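Carboxylesterase (Uncultured bacterium, PDB 5GMX) hydrolyses carboxylic ester bonds as a family VIII carboxylesterase of the beta-lactamase clan, and also acts on oxyimino cephalosporins. Local coordinates at residues 160-165 with 241-246; 121-126 with 146-151; 134-139 with 259-264. All coordinates share one frame; numbering follows the deposited sequence.

From the N terminus, the chain passes helix 113-117 and enters 121-126. Contact 2 closes first: 146-151, just past helix 138-146, comes back onto 121-126. The excursion between them is mostly helical and contains 134-139. That segment pairs much later with 259-264, so contact 3 crosses contact 2. Contact 1 joins 160-165 to 241-246 and lies wholly within the longer loop of contact 3. Contacts 1 and 2 touch: H245 ND1 probably bonds to P126 O, and C241 packs on F151. Contacts 1 and 3 meet through L135, which touches V163 and P246. Contact 1 lines the ligand pocket, contact 2 joins two loops farther off, and contact 3 ties a helix break to the end of helix 256-260.

Contact 1: 160-165 with 241-246; sequences YHAVVF and CAMAHP. With PMS (phenylmethanesulfonic acid), chain C.
A162 places its CB against the terminal methyl of M243, with CB and CE 3.5 Å apart. M243 is modelled as selenomethionine. Its CA-CB bond points away from 160-165, but the chain bends at chi2 (-56°) and again at chi3 (117°). The bends bring CE back to A162. Both groups also border the aromatic ring of the bound phenylmethanesulfonic acid (PMS). A162 CB lies 3.6 Å from PMS C6, and M243 CE is 3.6 Å from PMS C5. SE and CE both meet the rim of the ligand ring near C5, close to its plane.

The preceding residue, A242, packs beside A162. The two CB atoms are 4.4 Å apart, and the backbones come within 5.9 Å, CA to CA. Small side chains on both sides allow this approach. V163 adds a looser contact through CG2, which faces A242 O. The direct contact between the two segments is apolar packing.

Y160 serves the polar end of the pocket. CG lies anti to the backbone N (chi1 -170°), and the ring reaches toward O2S. O2S sits at the ring edge, near its plane, 3.4 Å from OH. At this length it is a weak hydrogen bond. The stronger polar partner of Y160 OH is K74 NZ, which also bonds to A162 O. K74 thus links the hydroxyl to the loop backbone. S71 and K74 fit an SxxK pattern, and Y160 probably takes the place of the tyrosine in the YxN element of related enzymes, with A162 where the asparagine would be. The contact therefore forms one wall of a ligand pocket like the active site of serine beta-lactamases and family VIII esterases.

Contact 2: 121-126 with 146-151; sequences AGICGP and AAQWPF
Two loops of the helical part of this beta-lactamase-like fold meet here, one after helix 113-117 and the other after helix 138-146. F151 N donates to G122 O over 2.8 Å, in the carbonyl plane and nearly straight (167° at the hydrogen). P150 CA also lies close to that oxygen, in a CA-H...O contact. G122 has positive phi and no side chain, and the backbones come within 4.6 Å, CA of G122 to CA of P150.

The second direct bond comes from Q148. CG is anti to the backbone N (chi1 -173°) and the chain runs on extended, which carries the amide across to 121-126. NE2 donates to G125 O over 2.7 Å. The acceptor lies close to the amide plane, but the donor is tilted 32° from the carbonyl plane of G125. OE1 accepts from R127 N, so both ends of the amide are held and its rotation is fixed. NE2 also donates to a water, which in turn donates to G122 O and W149 O.

The F151 ring has C124 N at its edge and G125 O near its plane, 3.4 Å from CE2. The water lies over one face, toward the rim. C124 SG meets CD2 at 4.3 Å, and C241 of helix 237-244 packs on the same ring. The I123 side chain crosses that of Q148 at a slant, with CG2 3.9 Å from NE2. The contact joins the loop between helices 113-117 and 132-136 to the one between 138-146 and 165-175, in the helical part of a serine beta-lactamase-like fold.

Contact 3: 134-139 with 259-264; sequences DLYDWD and RAAEVP
W138 CG lies anti to the backbone N (chi1 -176°), which swings the indole toward 259-264. Y136 takes the other course, with CG anti to its carbonyl carbon (chi1 -54°), and its ring comes beside A261. The closest pair there is Y136 CD1 and A261 CB, 3.4 Å apart. The methyl meets the ring obliquely. V263 CG2 approaches the same ring at its edge, near the plane.

The indole presents its edge to the other segment. E262 O lies in its plane, 3.6 Å from CZ3. P264 CD is also 3.6 Å from CZ3, and P264 CG lies in the plane near CH2. The proline ring and the indole edge therefore pack directly together. The stacking partner of the indole is H167, and NE1 is bonded to E171 OE1. These two partners help fix the rotation of the ring.

The contact joins the break between helices 132-136 and 138-146 to the end of helix 256-260, in the helical part of the beta-lactamase fold. D137 is the N-cap of helix 138-146, and A261 is the first residue to leave helical geometry after 256-260. Both segments leave a helix here, and two waters bridge their backbones. One donates to L135 O and to E262 O, at 2.7 Å from L135 O. The other donates to Y136 O and accepts from E262 N, 2.9 Å from that nitrogen. E262 is thus held by water at both its N and its O, while its carboxylate bonds to S182 OG and G184 N.

Deeper in, L135 CD2 meets V263 CG1 at 4.2 Å, with the two side chains crossing at about a right angle. V163 packs against both.

Contact 1: 160-165 with 241-246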
loop_
_atom_site.group_PDB
_atom_site.type_symbol
_atom_site.label_atom_id
_atom_site.label_comp_id
_atom_site.label_asym_id
_atom_site.label_seq_id
_atom_site.Cartn_x
_atom_site.Cartn_y
_atom_site.Cartn_z
ATOM N N TYR A 160 8.912 -4.663 -10.622
ATOM C CA TYR A 160 7.902 -3.880 -9.911
ATOM C C TYR A 160 6.897 -3.193 -10.838
ATOM O O TYR A 160 7.262 -2.350 -11.650
ATOM C CB TYR A 160 8.607 -2.841 -9.044
ATOM C CG TYR A 160 7.747 -2.083 -8.058
ATOM C CD1 TYR A 160 6.910 -2.746 -7.176
ATOM C CD2 TYR A 160 7.826 -0.702 -7.973
ATOM C CE1 TYR A 160 6.150 -2.047 -6.252
ATOM C CE2 TYR A 160 7.075 0.007 -7.049
ATOM C CZ TYR A 160 6.246 -0.670 -6.191
ATOM O OH TYR A 160 5.508 0.039 -5.280
ATOM N N HIS A 161 5.633 -3.588 -10.725
ATOM C CA HIS A 161 4.554 -2.973 -11.488
ATOM C C HIS A 161 4.168 -1.671 -10.781
ATOM O O HIS A 161 3.132 -1.572 -10.120
ATOM C CB HIS A 161 3.372 -3.953 -11.624
ATOM C CG HIS A 161 3.678 -5.133 -12.500
ATOM N ND1 HIS A 161 4.869 -5.822 -12.429
ATOM C CD2 HIS A 161 2.953 -5.737 -13.474
ATOM C CE1 HIS A 161 4.870 -6.796 -13.326
ATOM N NE2 HIS A 161 3.722 -6.765 -13.973
ATOM N N ALA A 162 5.045 -0.680 -10.927
ATOM C CA ALA A 162 5.086 0.512 -10.077
ATOM C C ALA A 162 3.779 1.291 -9.957
ATOM O O ALA A 162 3.469 1.827 -8.891
ATOM C CB ALA A 162 6.176 1.441 -10.573
ATOM N N VAL A 163 3.031 1.389 -11.049
ATOM C CA VAL A 163 1.799 2.168 -11.025
ATOM C C VAL A 163 0.590 1.284 -11.314
ATOM O O VAL A 163 -0.462 1.441 -10.696
ATOM C CB VAL A 163 1.843 3.340 -12.030
ATOM C CG1 VAL A 163 0.529 4.123 -12.001
ATOM C CG2 VAL A 163 3.030 4.264 -11.728
ATOM N N VAL A 164 0.743 0.355 -12.253
ATOM C CA VAL A 164 -0.391 -0.416 -12.753
ATOM C C VAL A 164 -0.747 -1.640 -11.901
ATOM O O VAL A 164 -1.730 -2.319 -12.192
ATOM C CB VAL A 164 -0.139 -0.886 -14.212
ATOM C CG1 VAL A 164 0.146 0.307 -15.114
ATOM C CG2 VAL A 164 1.003 -1.884 -14.275
ATOM N N PHE A 165 0.035 -1.927 -10.859
ATOM C CA PHE A 165 -0.245 -3.077 -9.972
ATOM C C PHE A 165 -1.691 -3.071 -9.462
ATOM O O PHE A 165 -2.368 -4.106 -9.446
ATOM C CB PHE A 165 0.726 -3.091 -8.781
ATOM C CG PHE A 165 0.433 -4.159 -7.747
ATOM C CD1 PHE A 165 0.934 -5.439 -7.898
ATOM C CD2 PHE A 165 -0.305 -3.871 -6.610
ATOM C CE1 PHE A 165 0.678 -6.420 -6.950
ATOM C CE2 PHE A 165 -0.562 -4.847 -5.660
ATOM C CZ PHE A 165 -0.065 -6.122 -5.831
ATOM N N CYS A 241 9.271 1.952 -19.051
ATOM C CA CYS A 241 7.820 2.053 -19.115
ATOM C C CYS A 241 7.208 2.213 -17.723
ATOM O O CYS A 241 6.233 2.940 -17.542
ATOM C CB CYS A 241 7.227 0.834 -19.817
ATOM S SG CYS A 241 7.541 0.799 -21.620
ATOM N N ALA A 242 7.789 1.535 -16.741
ATOM C CA ALA A 242 7.316 1.654 -15.371
ATOM C C ALA A 242 7.564 3.054 -14.789
ATOM O O ALA A 242 6.836 3.490 -13.896
ATOM C CB ALA A 242 7.969 0.595 -14.504
HETATM N N MSE A 243 8.577 3.758 -15.299
HETATM C CA MSE A 243 8.942 5.068 -14.748
HETATM C C MSE A 243 8.529 6.274 -15.593
HETATM O O MSE A 243 8.567 7.405 -15.112
HETATM C CB MSE A 243 10.455 5.141 -14.516
HETATM C CG MSE A 243 10.971 4.262 -13.377
HETATM SE SE MSE A 243 10.105 4.591 -11.645
HETATM C CE MSE A 243 9.281 2.849 -11.402
ATOM N N ALA A 244 8.146 6.058 -16.843
ATOM C CA ALA A 244 7.896 7.189 -17.731
ATOM C C ALA A 244 6.465 7.242 -18.242
ATOM O O ALA A 244 6.051 8.252 -18.817
ATOM C CB ALA A 244 8.862 7.151 -18.904
ATOM N N HIS A 245 5.715 6.158 -18.039
ATOM C CA HIS A 245 4.361 6.047 -18.583
ATOM C C HIS A 245 3.294 5.797 -17.506
ATOM O O HIS A 245 2.834 4.667 -17.341
ATOM C CB HIS A 245 4.290 4.915 -19.621
ATOM C CG HIS A 245 5.129 5.147 -20.840
ATOM N ND1 HIS A 245 5.358 4.166 -21.782
ATOM C CD2 HIS A 245 5.801 6.242 -21.269
ATOM C CE1 HIS A 245 6.134 4.646 -22.737
ATOM N NE2 HIS A 245 6.414 5.905 -22.451
ATOM N N PRO A 246 2.879 6.849 -16.782
ATOM C CA PRO A 246 3.380 8.222 -16.822
ATOM C C PRO A 246 4.378 8.446 -15.691
ATOM O O PRO A 246 4.499 7.593 -14.809
ATOM C CB PRO A 246 2.113 9.044 -16.612
ATOM C CG PRO A 246 1.323 8.199 -15.625
ATOM C CD PRO A 246 1.718 6.741 -15.876
HETATM C C PMS C . 4.591 4.336 -6.476
HETATM S S PMS C . 5.297 3.695 -4.973
HETATM C C1 PMS C . 5.629 4.992 -7.371
HETATM C C2 PMS C . 5.877 6.355 -7.272
HETATM C C3 PMS C . 6.823 6.954 -8.093
HETATM C C4 PMS C . 7.521 6.195 -9.019
HETATM C C5 PMS C . 7.275 4.834 -9.122
HETATM C C6 PMS C . 6.329 4.237 -8.302
HETATM O O2S PMS C . 6.731 3.232 -5.105
HETATM O O1S PMS C . 5.443 4.781 -3.933
#

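Contact 2: 121-126 with 146-151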
loop_
_atom_site.group_PDB
_atom_site.type_symbol
_atom_site.label_atom_id
_atom_site.label_comp_id
_atom_site.label_asym_id
_atom_site.label_seq_id
_atom_site.Cartn_x
_atom_site.Cartn_y
_atom_site.Cartn_z
ATOM N N ALA A 121 4.429 -11.074 -13.846
ATOM C CA ALA A 121 3.695 -11.189 -15.105
ATOM C C ALA A 121 4.413 -10.465 -16.242
ATOM O O ALA A 121 4.113 -10.689 -17.409
ATOM C CB ALA A 121 2.276 -10.652 -14.957
ATOM N N GLY A 122 5.335 -9.570 -15.899
ATOM C CA GLY A 122 6.134 -8.898 -16.906
ATOM C C GLY A 122 5.464 -7.737 -17.615
ATOM O O GLY A 122 5.920 -7.311 -18.670
ATOM N N ILE A 123 4.379 -7.214 -17.063
ATOM C CA ILE A 123 3.759 -6.034 -17.664
ATOM C C ILE A 123 3.920 -4.846 -16.724
ATOM O O ILE A 123 2.941 -4.234 -16.269
ATOM C CB ILE A 123 2.280 -6.270 -18.006
ATOM C CG1 ILE A 123 1.572 -6.999 -16.872
ATOM C CG2 ILE A 123 2.155 -7.115 -19.271
ATOM C CD1 ILE A 123 0.099 -7.185 -17.129
ATOM N N CYS A 124 5.181 -4.542 -16.441
ATOM C CA CYS A 124 5.568 -3.626 -15.373
ATOM C C CYS A 124 5.025 -2.203 -15.563
ATOM O O CYS A 124 4.890 -1.444 -14.595
ATOM C CB CYS A 124 7.092 -3.616 -15.248
ATOM S SG CYS A 124 7.845 -5.293 -15.366
ATOM N N GLY A 125 4.712 -1.858 -16.809
ATOM C CA GLY A 125 4.121 -0.573 -17.141
ATOM C C GLY A 125 3.592 -0.611 -18.567
ATOM O O GLY A 125 3.936 -1.513 -19.330
ATOM N N PRO A 126 2.753 0.367 -18.941
ATOM C CA PRO A 126 2.179 0.387 -20.295
ATOM C C PRO A 126 3.267 0.606 -21.332
ATOM O O PRO A 126 4.163 1.406 -21.091
ATOM C CB PRO A 126 1.210 1.578 -20.260
ATOM C CG PRO A 126 1.025 1.895 -18.787
ATOM C CD PRO A 126 2.307 1.515 -18.134
ATOM N N ALA A 146 -4.189 -5.979 -20.502
ATOM C CA ALA A 146 -4.467 -7.377 -20.851
ATOM C C ALA A 146 -3.948 -7.724 -22.248
ATOM O O ALA A 146 -3.559 -8.860 -22.512
ATOM C CB ALA A 146 -5.961 -7.671 -20.759
ATOM N N ALA A 147 -3.904 -6.734 -23.130
ATOM C CA ALA A 147 -3.502 -6.974 -24.511
ATOM C C ALA A 147 -1.976 -6.915 -24.696
ATOM O O ALA A 147 -1.459 -7.214 -25.765
ATOM C CB ALA A 147 -4.188 -5.973 -25.427
ATOM N N GLN A 148 -1.263 -6.558 -23.637
ATOM C CA GLN A 148 0.151 -6.231 -23.742
ATOM C C GLN A 148 1.088 -7.429 -23.688
ATOM O O GLN A 148 0.896 -8.357 -22.904
ATOM C CB GLN A 148 0.519 -5.248 -22.631
ATOM C CG GLN A 148 1.916 -4.695 -22.702
ATOM C CD GLN A 148 2.081 -3.493 -21.803
ATOM O OE1 GLN A 148 1.406 -2.481 -21.979
ATOM N NE2 GLN A 148 2.985 -3.594 -20.832
ATOM N N TRP A 149 2.113 -7.380 -24.532
ATOM C CA TRP A 149 3.190 -8.366 -24.548
ATOM C C TRP A 149 4.184 -8.084 -23.417
ATOM O O TRP A 149 4.683 -6.968 -23.297
ATOM C CB TRP A 149 3.897 -8.331 -25.918
ATOM C CG TRP A 149 5.040 -9.277 -26.065
ATOM C CD1 TRP A 149 6.375 -8.973 -26.012
ATOM C CD2 TRP A 149 4.958 -10.689 -26.275
ATOM N NE1 TRP A 149 7.124 -10.110 -26.178
ATOM C CE2 TRP A 149 6.282 -11.179 -26.347
ATOM C CE3 TRP A 149 3.897 -11.587 -26.415
ATOM C CZ2 TRP A 149 6.572 -12.530 -26.546
ATOM C CZ3 TRP A 149 4.183 -12.931 -26.614
ATOM C CH2 TRP A 149 5.513 -13.388 -26.683
ATOM N N PRO A 150 4.466 -9.093 -22.581
ATOM C CA PRO A 150 5.358 -8.935 -21.424
ATOM C C PRO A 150 6.792 -8.562 -21.803
ATOM O O PRO A 150 7.284 -8.968 -22.865
ATOM C CB PRO A 150 5.327 -10.319 -20.768
ATOM C CG PRO A 150 4.071 -10.951 -21.255
ATOM C CD PRO A 150 3.874 -10.441 -22.637
ATOM N N PHE A 151 7.459 -7.819 -20.930
ATOM C CA PHE A 151 8.849 -7.417 -21.147
ATOM C C PHE A 151 9.814 -8.569 -20.937
ATOM O O PHE A 151 10.898 -8.588 -21.501
ATOM C CB PHE A 151 9.220 -6.268 -20.210
ATOM C CG PHE A 151 8.456 -5.019 -20.465
ATOM C CD1 PHE A 151 8.691 -4.272 -21.602
ATOM C CD2 PHE A 151 7.484 -4.589 -19.571
ATOM C CE1 PHE A 151 7.985 -3.110 -21.845
ATOM C CE2 PHE A 151 6.765 -3.426 -19.812
ATOM C CZ PHE A 151 7.017 -2.683 -20.945
HETATM O O HOH W 1 4.782 -5.483 -21.034
#

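Contact 3: 134-139 with 259-264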
loop_
_atom_site.group_PDB
_atom_site.type_symbol
_atom_site.label_atom_id
_atom_site.label_comp_id
_atom_site.label_asym_id
_atom_site.label_seq_id
_atom_site.Cartn_x
_atom_site.Cartn_y
_atom_site.Cartn_z
ATOM N N ASP A 134 -5.746 8.876 -18.880
ATOM C CA ASP A 134 -5.738 7.467 -19.247
ATOM C C ASP A 134 -5.724 6.610 -17.991
ATOM O O ASP A 134 -6.406 5.589 -17.911
ATOM C CB ASP A 134 -4.528 7.140 -20.119
ATOM C CG ASP A 134 -4.524 7.915 -21.415
ATOM O OD1 ASP A 134 -5.611 8.066 -22.015
ATOM O OD2 ASP A 134 -3.435 8.372 -21.830
ATOM N N LEU A 135 -4.956 7.049 -17.002
ATOM C CA LEU A 135 -4.910 6.370 -15.714
ATOM C C LEU A 135 -6.284 6.345 -15.059
ATOM O O LEU A 135 -6.647 5.365 -14.398
ATOM C CB LEU A 135 -3.908 7.058 -14.785
ATOM C CG LEU A 135 -2.766 6.224 -14.226
ATOM C CD1 LEU A 135 -2.049 5.498 -15.349
ATOM C CD2 LEU A 135 -1.807 7.123 -13.460
ATOM N N TYR A 136 -7.057 7.409 -15.261
ATOM C CA TYR A 136 -8.350 7.501 -14.577
ATOM C C TYR A 136 -9.444 6.661 -15.251
ATOM O O TYR A 136 -10.484 6.400 -14.653
ATOM C CB TYR A 136 -8.791 8.963 -14.463
ATOM C CG TYR A 136 -7.745 9.849 -13.820
ATOM C CD1 TYR A 136 -6.768 9.312 -12.989
ATOM C CD2 TYR A 136 -7.726 11.218 -14.051
ATOM C CE1 TYR A 136 -5.811 10.109 -12.405
ATOM C CE2 TYR A 136 -6.771 12.024 -13.466
ATOM C CZ TYR A 136 -5.815 11.463 -12.646
ATOM O OH TYR A 136 -4.852 12.249 -12.062
ATOM N N ASP A 137 -9.206 6.218 -16.482
ATOM C CA ASP A 137 -10.182 5.383 -17.179
ATOM C C ASP A 137 -9.877 3.908 -16.932
ATOM O O ASP A 137 -9.075 3.297 -17.646
ATOM C CB ASP A 137 -10.182 5.691 -18.679
ATOM C CG ASP A 137 -11.344 5.028 -19.427
ATOM O OD1 ASP A 137 -11.858 3.974 -18.982
ATOM O OD2 ASP A 137 -11.753 5.577 -20.474
ATOM N N TRP A 138 -10.547 3.338 -15.933
ATOM C CA TRP A 138 -10.229 2.001 -15.427
ATOM C C TRP A 138 -10.281 0.891 -16.481
ATOM O O TRP A 138 -9.302 0.152 -16.687
ATOM C CB TRP A 138 -11.176 1.645 -14.280
ATOM C CG TRP A 138 -10.854 0.328 -13.653
ATOM C CD1 TRP A 138 -11.283 -0.904 -14.059
ATOM C CD2 TRP A 138 -10.016 0.106 -12.514
ATOM N NE1 TRP A 138 -10.768 -1.877 -13.239
ATOM C CE2 TRP A 138 -9.984 -1.284 -12.283
ATOM C CE3 TRP A 138 -9.296 0.948 -11.659
ATOM C CZ2 TRP A 138 -9.265 -1.852 -11.229
ATOM C CZ3 TRP A 138 -8.578 0.382 -10.613
ATOM C CH2 TRP A 138 -8.570 -1.003 -10.407
ATOM N N ASP A 139 -11.432 0.762 -17.127
ATOM C CA ASP A 139 -11.666 -0.325 -18.071
ATOM C C ASP A 139 -10.738 -0.239 -19.278
ATOM O O ASP A 139 -10.301 -1.257 -19.813
ATOM C CB ASP A 139 -13.127 -0.322 -18.520
ATOM C CG ASP A 139 -14.087 -0.563 -17.363
ATOM O OD1 ASP A 139 -13.691 -1.257 -16.396
ATOM O OD2 ASP A 139 -15.231 -0.054 -17.418
ATOM N N ARG A 259 -6.834 12.355 -6.749
ATOM C CA ARG A 259 -7.433 11.838 -5.521
ATOM C C ARG A 259 -8.818 11.213 -5.747
ATOM O O ARG A 259 -9.188 10.259 -5.071
ATOM C CB ARG A 259 -7.533 12.954 -4.480
ATOM C CG ARG A 259 -6.187 13.546 -4.125
ATOM C CD ARG A 259 -6.267 14.459 -2.914
ATOM N NE ARG A 259 -7.132 15.607 -3.139
ATOM C CZ ARG A 259 -6.711 16.766 -3.627
ATOM N NH1 ARG A 259 -5.433 16.921 -3.948
ATOM N NH2 ARG A 259 -7.565 17.764 -3.805
ATOM N N ALA A 260 -9.574 11.743 -6.699
ATOM C CA ALA A 260 -10.938 11.277 -6.939
ATOM C C ALA A 260 -10.952 9.932 -7.659
ATOM O O ALA A 260 -11.899 9.156 -7.523
ATOM C CB ALA A 260 -11.732 12.320 -7.746
ATOM N N ALA A 261 -9.900 9.664 -8.426
ATOM C CA ALA A 261 -9.825 8.459 -9.248
ATOM C C ALA A 261 -9.497 7.221 -8.430
ATOM O O ALA A 261 -9.258 7.304 -7.237
ATOM C CB ALA A 261 -8.781 8.643 -10.352
ATOM N N GLU A 262 -9.473 6.066 -9.077
ATOM C CA GLU A 262 -8.965 4.875 -8.415
ATOM C C GLU A 262 -7.686 4.408 -9.106
ATOM O O GLU A 262 -7.716 3.872 -10.208
ATOM C CB GLU A 262 -10.020 3.771 -8.379
ATOM C CG GLU A 262 -11.185 4.141 -7.482
ATOM C CD GLU A 262 -12.054 2.959 -7.114
ATOM O OE1 GLU A 262 -13.108 3.184 -6.469
ATOM O OE2 GLU A 262 -11.674 1.812 -7.435
ATOM N N VAL A 263 -6.557 4.682 -8.459
ATOM C CA VAL A 263 -5.248 4.243 -8.932
ATOM C C VAL A 263 -4.580 3.514 -7.781
ATOM O O VAL A 263 -3.695 4.060 -7.119
ATOM C CB VAL A 263 -4.368 5.426 -9.397
ATOM C CG1 VAL A 263 -3.134 4.920 -10.144
ATOM C CG2 VAL A 263 -5.165 6.357 -10.302
ATOM N N PRO A 264 -5.006 2.270 -7.534
ATOM C CA PRO A 264 -4.658 1.530 -6.313
ATOM C C PRO A 264 -3.174 1.149 -6.188
ATOM O O PRO A 264 -2.779 0.578 -5.176
ATOM C CB PRO A 264 -5.534 0.275 -6.410
ATOM C CG PRO A 264 -6.621 0.625 -7.411
ATOM C CD PRO A 264 -5.931 1.514 -8.394
HETATM O O HOH W 2 -8.511 4.118 -12.887
HETATM O O HOH W 3 -10.619 5.840 -11.723
#